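Pentafunctional AROM polypeptide (PDB 5SWV) probably catalyses, in the fragment studied here, the dehydration of 3-dehydroquinate and the NADP-dependent reduction of 3-dehydroshikimate, consecutive steps of the shikimate pathway. Local coordinates at residues 359-364 with 389-394; 383-388 with 413-418; 114-119 with 159-164. One frame throughout, in Å; residues are numbered along the deposited sequence.

Overall arrangement
Contacts 1 and 2 share helix 382-393 of the Rossmann-type nucleotide-binding part of the shikimate dehydrogenase, with centres 14 Å apart. They touch by packing of Tyr-389 N on Phe-416 CZ (4.3 Å). Segment 359-364 lies against the end of the helix and 413-418 against its earlier turns. The start of the helix follows strand 374-378 and a glycine-rich turn, where dinucleotide cofactors bind in such folds. Contact 3 belongs to the dehydroquinate dehydratase barrel, on the opposite side of the chain's centre. Its centre lies 42 Å from that of contact 1 and 51 Å from that of contact 2, with nearest atoms about 29 and 40 Å away.

Contact 1: 359-364 with 389-394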
loop_
_atom_site.group_PDB
_atom_site.type_symbol
_atom_site.label_atom_id
_atom_site.label_comp_id
_atom_site.label_asym_id
_atom_site.label_seq_id
_atom_site.Cartn_x
_atom_site.Cartn_y
_atom_site.Cartn_z
ATOM N N ASP A 359 8.046 -4.996 -5.490
ATOM C CA ASP A 359 7.846 -3.626 -4.993
ATOM C C ASP A 359 8.972 -2.675 -5.412
ATOM O O ASP A 359 8.760 -1.454 -5.507
ATOM C CB ASP A 359 7.767 -3.572 -3.461
ATOM C CG ASP A 359 6.567 -4.307 -2.867
ATOM O OD1 ASP A 359 5.712 -4.876 -3.586
ATOM O OD2 ASP A 359 6.482 -4.304 -1.621
ATOM N N THR A 360 10.173 -3.214 -5.608
ATOM C CA THR A 360 11.305 -2.404 -6.046
ATOM C C THR A 360 11.049 -1.884 -7.464
ATOM O O THR A 360 11.183 -0.695 -7.712
ATOM C CB THR A 360 12.616 -3.199 -5.966
ATOM O OG1 THR A 360 12.861 -3.546 -4.607
ATOM C CG2 THR A 360 13.783 -2.393 -6.479
ATOM N N PHE A 361 10.659 -2.779 -8.370
ATOM C CA PHE A 361 10.264 -2.406 -9.727
ATOM C C PHE A 361 9.060 -1.476 -9.723
ATOM O O PHE A 361 9.071 -0.441 -10.386
ATOM C CB PHE A 361 9.971 -3.652 -10.584
ATOM C CG PHE A 361 11.210 -4.321 -11.121
ATOM C CD1 PHE A 361 11.905 -3.774 -12.191
ATOM C CD2 PHE A 361 11.681 -5.500 -10.566
ATOM C CE1 PHE A 361 13.050 -4.377 -12.680
ATOM C CE2 PHE A 361 12.827 -6.115 -11.064
ATOM C CZ PHE A 361 13.513 -5.547 -12.115
ATOM N N ALA A 362 8.036 -1.829 -8.955
ATOM C CA ALA A 362 6.828 -0.999 -8.871
ATOM C C ALA A 362 7.158 0.479 -8.610
ATOM O O ALA A 362 6.591 1.354 -9.262
ATOM C CB ALA A 362 5.880 -1.531 -7.808
ATOM N N ASN A 363 8.102 0.733 -7.699
ATOM C CA ASN A 363 8.530 2.096 -7.354
ATOM C C ASN A 363 9.568 2.705 -8.286
ATOM O O ASN A 363 9.567 3.919 -8.488
ATOM C CB ASN A 363 9.043 2.165 -5.899
ATOM C CG ASN A 363 7.908 2.164 -4.886
ATOM O OD1 ASN A 363 7.465 3.229 -4.423
ATOM N ND2 ASN A 363 7.397 0.971 -4.568
ATOM N N ALA A 364 10.447 1.879 -8.840
ATOM C CA ALA A 364 11.526 2.375 -9.703
ATOM C C ALA A 364 11.085 2.786 -11.105
ATOM O O ALA A 364 11.841 3.476 -11.778
ATOM C CB ALA A 364 12.645 1.347 -9.806
ATOM N N TYR A 389 8.157 -15.077 -11.102
ATOM C CA TYR A 389 6.806 -14.703 -10.620
ATOM C C TYR A 389 6.601 -13.177 -10.606
ATOM O O TYR A 389 5.616 -12.676 -11.147
ATOM C CB TYR A 389 6.522 -15.301 -9.236
ATOM C CG TYR A 389 5.220 -14.859 -8.610
ATOM C CD1 TYR A 389 4.005 -15.182 -9.185
ATOM C CD2 TYR A 389 5.208 -14.117 -7.422
ATOM C CE1 TYR A 389 2.798 -14.786 -8.602
ATOM C CE2 TYR A 389 4.016 -13.705 -6.831
ATOM C CZ TYR A 389 2.804 -14.039 -7.418
ATOM O OH TYR A 389 1.622 -13.624 -6.826
ATOM N N SER A 390 7.555 -12.446 -10.032
ATOM C CA SER A 390 7.447 -10.985 -9.947
ATOM C C SER A 390 7.367 -10.360 -11.335
ATOM O O SER A 390 6.501 -9.539 -11.585
ATOM C CB SER A 390 8.609 -10.377 -9.147
ATOM O OG SER A 390 8.550 -10.781 -7.799
ATOM N N LEU A 391 8.252 -10.749 -12.244
ATOM C CA LEU A 391 8.230 -10.136 -13.582
ATOM C C LEU A 391 6.927 -10.461 -14.290
ATOM O O LEU A 391 6.323 -9.591 -14.894
ATOM C CB LEU A 391 9.446 -10.542 -14.429
ATOM C CG LEU A 391 10.769 -9.935 -13.944
ATOM C CD1 LEU A 391 11.927 -10.308 -14.842
ATOM C CD2 LEU A 391 10.676 -8.422 -13.853
ATOM N N HIS A 392 6.479 -11.700 -14.148
ATOM C CA HIS A 392 5.228 -12.121 -14.740
ATOM C C HIS A 392 4.065 -11.328 -14.166
ATOM O O HIS A 392 3.193 -10.859 -14.905
ATOM C CB HIS A 392 4.993 -13.630 -14.555
ATOM C CG HIS A 392 3.835 -14.157 -15.347
ATOM N ND1 HIS A 392 2.543 -14.145 -14.869
ATOM C CD2 HIS A 392 3.773 -14.688 -16.590
ATOM C CE1 HIS A 392 1.733 -14.648 -15.784
ATOM N NE2 HIS A 392 2.454 -14.983 -16.839
ATOM N N ARG A 393 4.067 -11.141 -12.856
ATOM C CA ARG A 393 2.974 -10.433 -12.198
ATOM C C ARG A 393 2.912 -8.967 -12.575
ATOM O O ARG A 393 1.853 -8.385 -12.546
ATOM C CB ARG A 393 3.094 -10.578 -10.681
ATOM C CG ARG A 393 1.856 -10.162 -9.912
ATOM C CD ARG A 393 1.722 -10.950 -8.624
ATOM N NE ARG A 393 0.990 -10.157 -7.642
ATOM C CZ ARG A 393 -0.323 -10.167 -7.456
ATOM N NH1 ARG A 393 -1.123 -10.956 -8.177
ATOM N NH2 ARG A 393 -0.845 -9.370 -6.528
ATOM N N LEU A 394 4.049 -8.376 -12.922
ATOM C CA LEU A 394 4.100 -7.008 -13.412
ATOM C C LEU A 394 3.746 -6.900 -14.891
ATOM O O LEU A 394 3.760 -5.800 -15.421
ATOM C CB LEU A 394 5.505 -6.422 -13.211
ATOM C CG LEU A 394 6.072 -6.265 -11.792
ATOM C CD1 LEU A 394 7.588 -6.382 -11.753
ATOM C CD2 LEU A 394 5.666 -4.939 -11.188
#
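Phe-361 reaches from helix 353-364 to Leu-394, just past the end of helix 382-393, and to Leu-391, near that end, and its side chain meets them in that order. Its CB lies 3.8 Å from CD1 of Leu-394. One bond further out, CG of Phe-361 is still 4.2 Å from the same Leu-394 CD1, which approaches the ring obliquely. Beyond this the partner changes: CE2 of Phe-361 is 4.2 Å from Leu-391 CD2, the tip atom CZ slightly farther at 4.4 Å, and that methyl sits over one face of the ring, displaced toward its rim. The first torsion of Phe-361 (chi1 -80°) places CG beside the backbone N and opposite the carbonyl carbon, directing the ring past Leu-394 to the leucine one helical turn earlier.

The two helices flank strand 374-378 in chain order, one before it and one after, in the parallel sheet of strand order 3-2-1-4-5-6 that identifies a Rossmann fold. They pack over this sheet: Phe-361 also touches Ala-442 and Val-444 of strand 440-445, and Leu-391 shares the contact with Ala-442. Elsewhere on helix 353-364, Thr-360 and Asn-363 meet Arg-506 of helix 500-516.

No hydrogen bond crosses between 359-364 and 389-394, and the touching atoms are all carbon. The polar side chain of Asn-363 turns back on its own helix, where ND2 donates to Asp-359 O at 2.9 Å with an N-H...O angle of 171°. That carbonyl oxygen also accepts the backbone N of Asn-363, at 3.2 Å.

Contact 2: 383-388 with 413-418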
loop_
_atom_site.group_PDB
_atom_site.type_symbol
_atom_site.label_atom_id
_atom_site.label_comp_id
_atom_site.label_asym_id
_atom_site.label_seq_id
_atom_site.Cartn_x
_atom_site.Cartn_y
_atom_site.Cartn_z
ATOM N N THR A 383 15.672 -17.628 -5.452
ATOM C CA THR A 383 15.387 -16.232 -5.708
ATOM C C THR A 383 14.956 -16.029 -7.166
ATOM O O THR A 383 14.075 -15.221 -7.436
ATOM C CB THR A 383 16.581 -15.317 -5.345
ATOM O OG1 THR A 383 16.914 -15.480 -3.971
ATOM C CG2 THR A 383 16.232 -13.854 -5.536
ATOM N N SER A 384 15.544 -16.776 -8.097
ATOM C CA SER A 384 15.171 -16.654 -9.508
ATOM C C SER A 384 13.711 -16.984 -9.747
ATOM O O SER A 384 13.095 -16.441 -10.665
ATOM C CB SER A 384 16.031 -17.549 -10.409
ATOM O OG SER A 384 15.573 -18.892 -10.379
ATOM N N ARG A 385 13.164 -17.871 -8.931
ATOM C CA ARG A 385 11.761 -18.255 -9.083
ATOM C C ARG A 385 10.834 -17.130 -8.678
ATOM O O ARG A 385 9.846 -16.871 -9.365
ATOM C CB ARG A 385 11.447 -19.492 -8.268
ATOM C CG ARG A 385 12.400 -20.627 -8.594
ATOM C CD ARG A 385 11.871 -21.966 -8.150
ATOM N NE ARG A 385 11.491 -21.960 -6.738
ATOM C CZ ARG A 385 11.079 -23.038 -6.075
ATOM N NH1 ARG A 385 11.024 -24.235 -6.696
ATOM N NH2 ARG A 385 10.739 -22.918 -4.782
ATOM N N ALA A 386 11.156 -16.471 -7.561
ATOM C CA ALA A 386 10.432 -15.282 -7.120
ATOM C C ALA A 386 10.533 -14.172 -8.156
ATOM O O ALA A 386 9.547 -13.476 -8.433
ATOM C CB ALA A 386 10.972 -14.801 -5.794
ATOM N N ALA A 387 11.716 -14.034 -8.742
ATOM C CA ALA A 387 11.954 -13.046 -9.787
ATOM C C ALA A 387 11.080 -13.278 -11.030
ATOM O O ALA A 387 10.492 -12.334 -11.566
ATOM C CB ALA A 387 13.425 -13.029 -10.163
ATOM N N ILE A 388 10.983 -14.531 -11.471
ATOM C CA ILE A 388 10.102 -14.886 -12.577
ATOM C C ILE A 388 8.650 -14.569 -12.231
ATOM O O ILE A 388 7.993 -13.843 -12.974
ATOM C CB ILE A 388 10.289 -16.347 -12.989
ATOM C CG1 ILE A 388 11.625 -16.473 -13.691
ATOM C CG2 ILE A 388 9.180 -16.822 -13.928
ATOM C CD1 ILE A 388 12.061 -17.902 -13.888
ATOM N N GLN A 413 12.026 -23.448 -14.968
ATOM C CA GLN A 413 10.913 -23.322 -15.912
ATOM C C GLN A 413 9.763 -24.270 -15.543
ATOM O O GLN A 413 8.600 -23.873 -15.563
ATOM C CB GLN A 413 11.387 -23.591 -17.357
ATOM C CG GLN A 413 10.294 -23.516 -18.436
ATOM C CD GLN A 413 10.819 -23.768 -19.839
ATOM O OE1 GLN A 413 11.289 -24.866 -20.148
ATOM N NE2 GLN A 413 10.740 -22.756 -20.701
ATOM N N ASP A 414 10.114 -25.502 -15.176
ATOM C CA ASP A 414 9.141 -26.569 -14.937
ATOM C C ASP A 414 8.296 -26.378 -13.673
ATOM O O ASP A 414 7.324 -27.098 -13.486
ATOM C CB ASP A 414 9.834 -27.954 -14.913
ATOM C CG ASP A 414 10.452 -28.349 -16.281
ATOM O OD1 ASP A 414 10.136 -27.729 -17.334
ATOM O OD2 ASP A 414 11.278 -29.284 -16.303
ATOM N N VAL A 415 8.664 -25.429 -12.813
ATOM C CA VAL A 415 7.800 -25.001 -11.701
ATOM C C VAL A 415 6.528 -24.297 -12.205
ATOM O O VAL A 415 5.496 -24.326 -11.560
ATOM C CB VAL A 415 8.564 -24.045 -10.745
ATOM C CG1 VAL A 415 7.644 -23.435 -9.691
ATOM C CG2 VAL A 415 9.728 -24.763 -10.067
ATOM N N PHE A 416 6.620 -23.650 -13.354
ATOM C CA PHE A 416 5.536 -22.834 -13.880
ATOM C C PHE A 416 4.834 -23.556 -15.023
ATOM O O PHE A 416 5.368 -24.511 -15.565
ATOM C CB PHE A 416 6.110 -21.500 -14.340
ATOM C CG PHE A 416 6.800 -20.736 -13.235
ATOM C CD1 PHE A 416 6.087 -19.875 -12.413
ATOM C CD2 PHE A 416 8.162 -20.899 -12.999
ATOM C CE1 PHE A 416 6.720 -19.182 -11.397
ATOM C CE2 PHE A 416 8.797 -20.204 -11.978
ATOM C CZ PHE A 416 8.075 -19.347 -11.181
ATOM N N PRO A 417 3.621 -23.120 -15.387
ATOM C CA PRO A 417 2.969 -23.799 -16.499
ATOM C C PRO A 417 3.647 -23.474 -17.824
ATOM O O PRO A 417 4.454 -22.557 -17.874
ATOM C CB PRO A 417 1.536 -23.246 -16.478
ATOM C CG PRO A 417 1.401 -22.492 -15.193
ATOM C CD PRO A 417 2.782 -22.038 -14.844
ATOM N N PRO A 418 3.332 -24.234 -18.888
ATOM C CA PRO A 418 3.965 -24.043 -20.213
ATOM C C PRO A 418 3.830 -22.660 -20.857
ATOM O O PRO A 418 4.734 -22.227 -21.560
ATOM C CB PRO A 418 3.271 -25.094 -21.084
ATOM C CG PRO A 418 2.920 -26.174 -20.113
ATOM C CD PRO A 418 2.506 -25.458 -18.856
#
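Phe-416 presents one ring face to Ile-388 in the Rossmann-type domain, where the loop between helix 406-413 and strand 422-426 packs on helix 382-393. CG2 of Ile-388 stands 4.0 Å from the centroid of the Phe-416 ring, 18° off its normal, a CH-pi geometry; the methyl is shifted toward the CZ and CE2 rim. It gets there because CG2 lies opposite the backbone N of Ile-388 (chi1 -72°, measured to CG1). Beside it, the helix carbonyl Arg-385 O approaches the ring edge near its plane, 3.5 Å from Phe-416 CZ. Val-415 crosses the side chain of Arg-385 at about a right angle in van der Waals contact, its CG2 4.0 Å from Arg-385 CD and 3.6 Å from Arg-385 NH1, oblique to the guanidinium; no hydrogen bond crosses the segments.

Further out, a type I turn from Gln-413 to Phe-416 sets the loop, closed by Phe-416 N donating to Gln-413 O at 3.0 Å. Ile-422 of strand 422-426 touches both Ile-388 and Phe-416, and Tyr-420 meets the ring with nearly parallel planes. Within the turn, CG1 of Val-415 lies 4.1 Å above the ring plane, displaced toward the rim, on the face opposite Ile-388 CG2.

Contact 3: 114-119 with 159-164; sequences VELGWS and ELASSY
Leu-116 and Leu-160 meet through different first torsions: in Leu-116, CG stands opposite the carbonyl carbon and beside the backbone N (chi1 -67°), whereas in Leu-160 CG is anti to the backbone N and beside the carbonyl carbon (chi1 171°). Both settings bring the branched ends together between the segments, where CD2 of Leu-116 does most of the touching. This methyl lies 3.9 Å from Leu-160 CG and 3.8 Å from Ala-161 CB, so it bridges two successive residues of the helix. It also comes within 3.9 Å of Ala-161 CA, evidence that it reaches the helix backbone at this point. The other branch, CD1 of Leu-116, stays beside the same small side chain, 4.1 Å from Ala-161 CB. From the helix side, CD2 of Leu-160 approaches the backbone of Leu-116, 4.0 Å from its O.

The setting is the parallel barrel of a type I dehydroquinase, in the TIM-barrel clan. Leu-116 follows strand 111-115 directly, in a type I turn from Glu-115 to Trp-118 whose Trp-118 N donates to Glu-115 O at 3.2 Å. Helix 152-162 comes after the neighbouring strand 134-140, and that strand touches both partners: Leu-116 shares a backbone hydrogen bond with Ser-138 and packs on Trp-139, while Ala-161 packs on Met-137. Beyond the turn, Ser-119 caps the start of helix 120-128 through OG and Thr-122 N.

Ser-162 OG donates to Glu-159 O at 3.0 Å, within its own segment. Across the contact there is no hydrogen bond and no charge pair; aliphatic carbon on carbon joins the strand-end turn to the helix, consistent with a fit that rests on shape and burial of apolar surface.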
loop_
_atom_site.group_PDB
_atom_site.type_symbol
_atom_site.label_atom_id
_atom_site.label_comp_id
_atom_site.label_asym_id
_atom_site.label_seq_id
_atom_site.Cartn_x
_atom_site.Cartn_y
_atom_site.Cartn_z
ATOM N N VAL A 114 -20.730 12.402 -1.833
ATOM C CA VAL A 114 -21.889 13.130 -2.285
ATOM C C VAL A 114 -22.574 13.731 -1.067
ATOM O O VAL A 114 -23.134 13.017 -0.255
ATOM C CB VAL A 114 -22.846 12.199 -3.040
ATOM C CG1 VAL A 114 -24.089 12.945 -3.507
ATOM C CG2 VAL A 114 -22.133 11.559 -4.219
ATOM N N GLU A 115 -22.523 15.054 -0.950
ATOM C CA GLU A 115 -23.154 15.766 0.161
ATOM C C GLU A 115 -24.663 15.669 0.130
ATOM O O GLU A 115 -25.304 15.830 -0.925
ATOM C CB GLU A 115 -22.783 17.243 0.149
ATOM C CG GLU A 115 -21.322 17.501 0.457
ATOM C CD GLU A 115 -21.001 18.978 0.539
ATOM O OE1 GLU A 115 -21.917 19.805 0.334
ATOM O OE2 GLU A 115 -19.834 19.331 0.812
ATOM N N LEU A 116 -25.235 15.468 1.309
ATOM C CA LEU A 116 -26.679 15.356 1.450
ATOM C C LEU A 116 -27.379 16.742 1.384
ATOM O O LEU A 116 -28.589 16.843 1.583
ATOM C CB LEU A 116 -27.004 14.588 2.748
ATOM C CG LEU A 116 -26.565 13.110 2.711
ATOM C CD1 LEU A 116 -26.180 12.533 4.064
ATOM C CD2 LEU A 116 -27.646 12.249 2.095
ATOM N N GLY A 117 -26.611 17.803 1.128
ATOM C CA GLY A 117 -27.171 19.113 0.806
ATOM C C GLY A 117 -27.539 19.299 -0.642
ATOM O O GLY A 117 -28.222 20.256 -0.951
ATOM N N TRP A 118 -27.071 18.416 -1.530
ATOM C CA TRP A 118 -27.451 18.470 -2.947
ATOM C C TRP A 118 -28.890 17.962 -3.135
ATOM O O TRP A 118 -29.371 17.136 -2.353
ATOM C CB TRP A 118 -26.529 17.618 -3.820
ATOM C CG TRP A 118 -25.069 17.957 -3.802
ATOM C CD1 TRP A 118 -24.044 17.097 -3.529
ATOM C CD2 TRP A 118 -24.463 19.217 -4.112
ATOM N NE1 TRP A 118 -22.837 17.748 -3.639
ATOM C CE2 TRP A 118 -23.070 19.054 -3.989
ATOM C CE3 TRP A 118 -24.960 20.466 -4.470
ATOM C CZ2 TRP A 118 -22.168 20.097 -4.209
ATOM C CZ3 TRP A 118 -24.057 21.510 -4.690
ATOM C CH2 TRP A 118 -22.680 21.313 -4.558
ATOM N N SER A 119 -29.569 18.436 -4.174
ATOM C CA SER A 119 -30.942 18.024 -4.435
ATOM C C SER A 119 -31.042 16.510 -4.595
ATOM O O SER A 119 -30.092 15.842 -5.003
ATOM C CB SER A 119 -31.496 18.706 -5.699
ATOM O OG SER A 119 -30.826 18.262 -6.864
ATOM N N GLU A 159 -32.017 8.640 6.688
ATOM C CA GLU A 159 -33.156 8.189 5.894
ATOM C C GLU A 159 -32.938 8.538 4.428
ATOM O O GLU A 159 -33.076 7.675 3.561
ATOM C CB GLU A 159 -34.480 8.795 6.398
ATOM C CG GLU A 159 -35.703 7.950 6.020
ATOM C CD GLU A 159 -37.004 8.748 5.834
ATOM O OE1 GLU A 159 -37.159 9.825 6.463
ATOM O OE2 GLU A 159 -37.890 8.286 5.064
ATOM N N LEU A 160 -32.577 9.789 4.160
ATOM C CA LEU A 160 -32.309 10.245 2.793
ATOM C C LEU A 160 -31.146 9.478 2.157
ATOM O O LEU A 160 -31.210 9.096 0.985
ATOM C CB LEU A 160 -32.007 11.755 2.786
ATOM C CG LEU A 160 -31.495 12.398 1.484
ATOM C CD1 LEU A 160 -32.454 12.120 0.323
ATOM C CD2 LEU A 160 -31.258 13.898 1.655
ATOM N N ALA A 161 -30.100 9.257 2.950
ATOM C CA ALA A 161 -28.871 8.610 2.485
ATOM C C ALA A 161 -29.043 7.135 2.168
ATOM O O ALA A 161 -28.385 6.614 1.270
ATOM C CB ALA A 161 -27.764 8.778 3.518
ATOM N N SER A 162 -29.912 6.462 2.911
ATOM C CA SER A 162 -30.018 4.997 2.827
ATOM C C SER A 162 -30.590 4.488 1.492
ATOM O O SER A 162 -30.341 3.354 1.113
ATOM C CB SER A 162 -30.839 4.442 3.986
ATOM O OG SER A 162 -32.186 4.827 3.826
ATOM N N SER A 163 -31.341 5.320 0.782
ATOM C CA SER A 163 -31.758 4.976 -0.578
ATOM C C SER A 163 -30.564 4.794 -1.530
ATOM O O SER A 163 -30.620 3.973 -2.431
ATOM C CB SER A 163 -32.692 6.055 -1.139
ATOM O OG SER A 163 -33.874 6.202 -0.364
ATOM N N TYR A 164 -29.484 5.541 -1.304
ATOM C CA TYR A 164 -28.376 5.647 -2.240
ATOM C C TYR A 164 -27.008 5.138 -1.749
ATOM O O TYR A 164 -26.134 4.862 -2.565
ATOM C CB TYR A 164 -28.231 7.119 -2.633
ATOM C CG TYR A 164 -29.525 7.786 -3.065
ATOM C CD1 TYR A 164 -30.173 7.384 -4.238
ATOM C CD2 TYR A 164 -30.105 8.823 -2.318
ATOM C CE1 TYR A 164 -31.351 7.981 -4.653
ATOM C CE2 TYR A 164 -31.284 9.433 -2.739
ATOM C CZ TYR A 164 -31.894 8.993 -3.907
ATOM O OH TYR A 164 -33.059 9.540 -4.356
#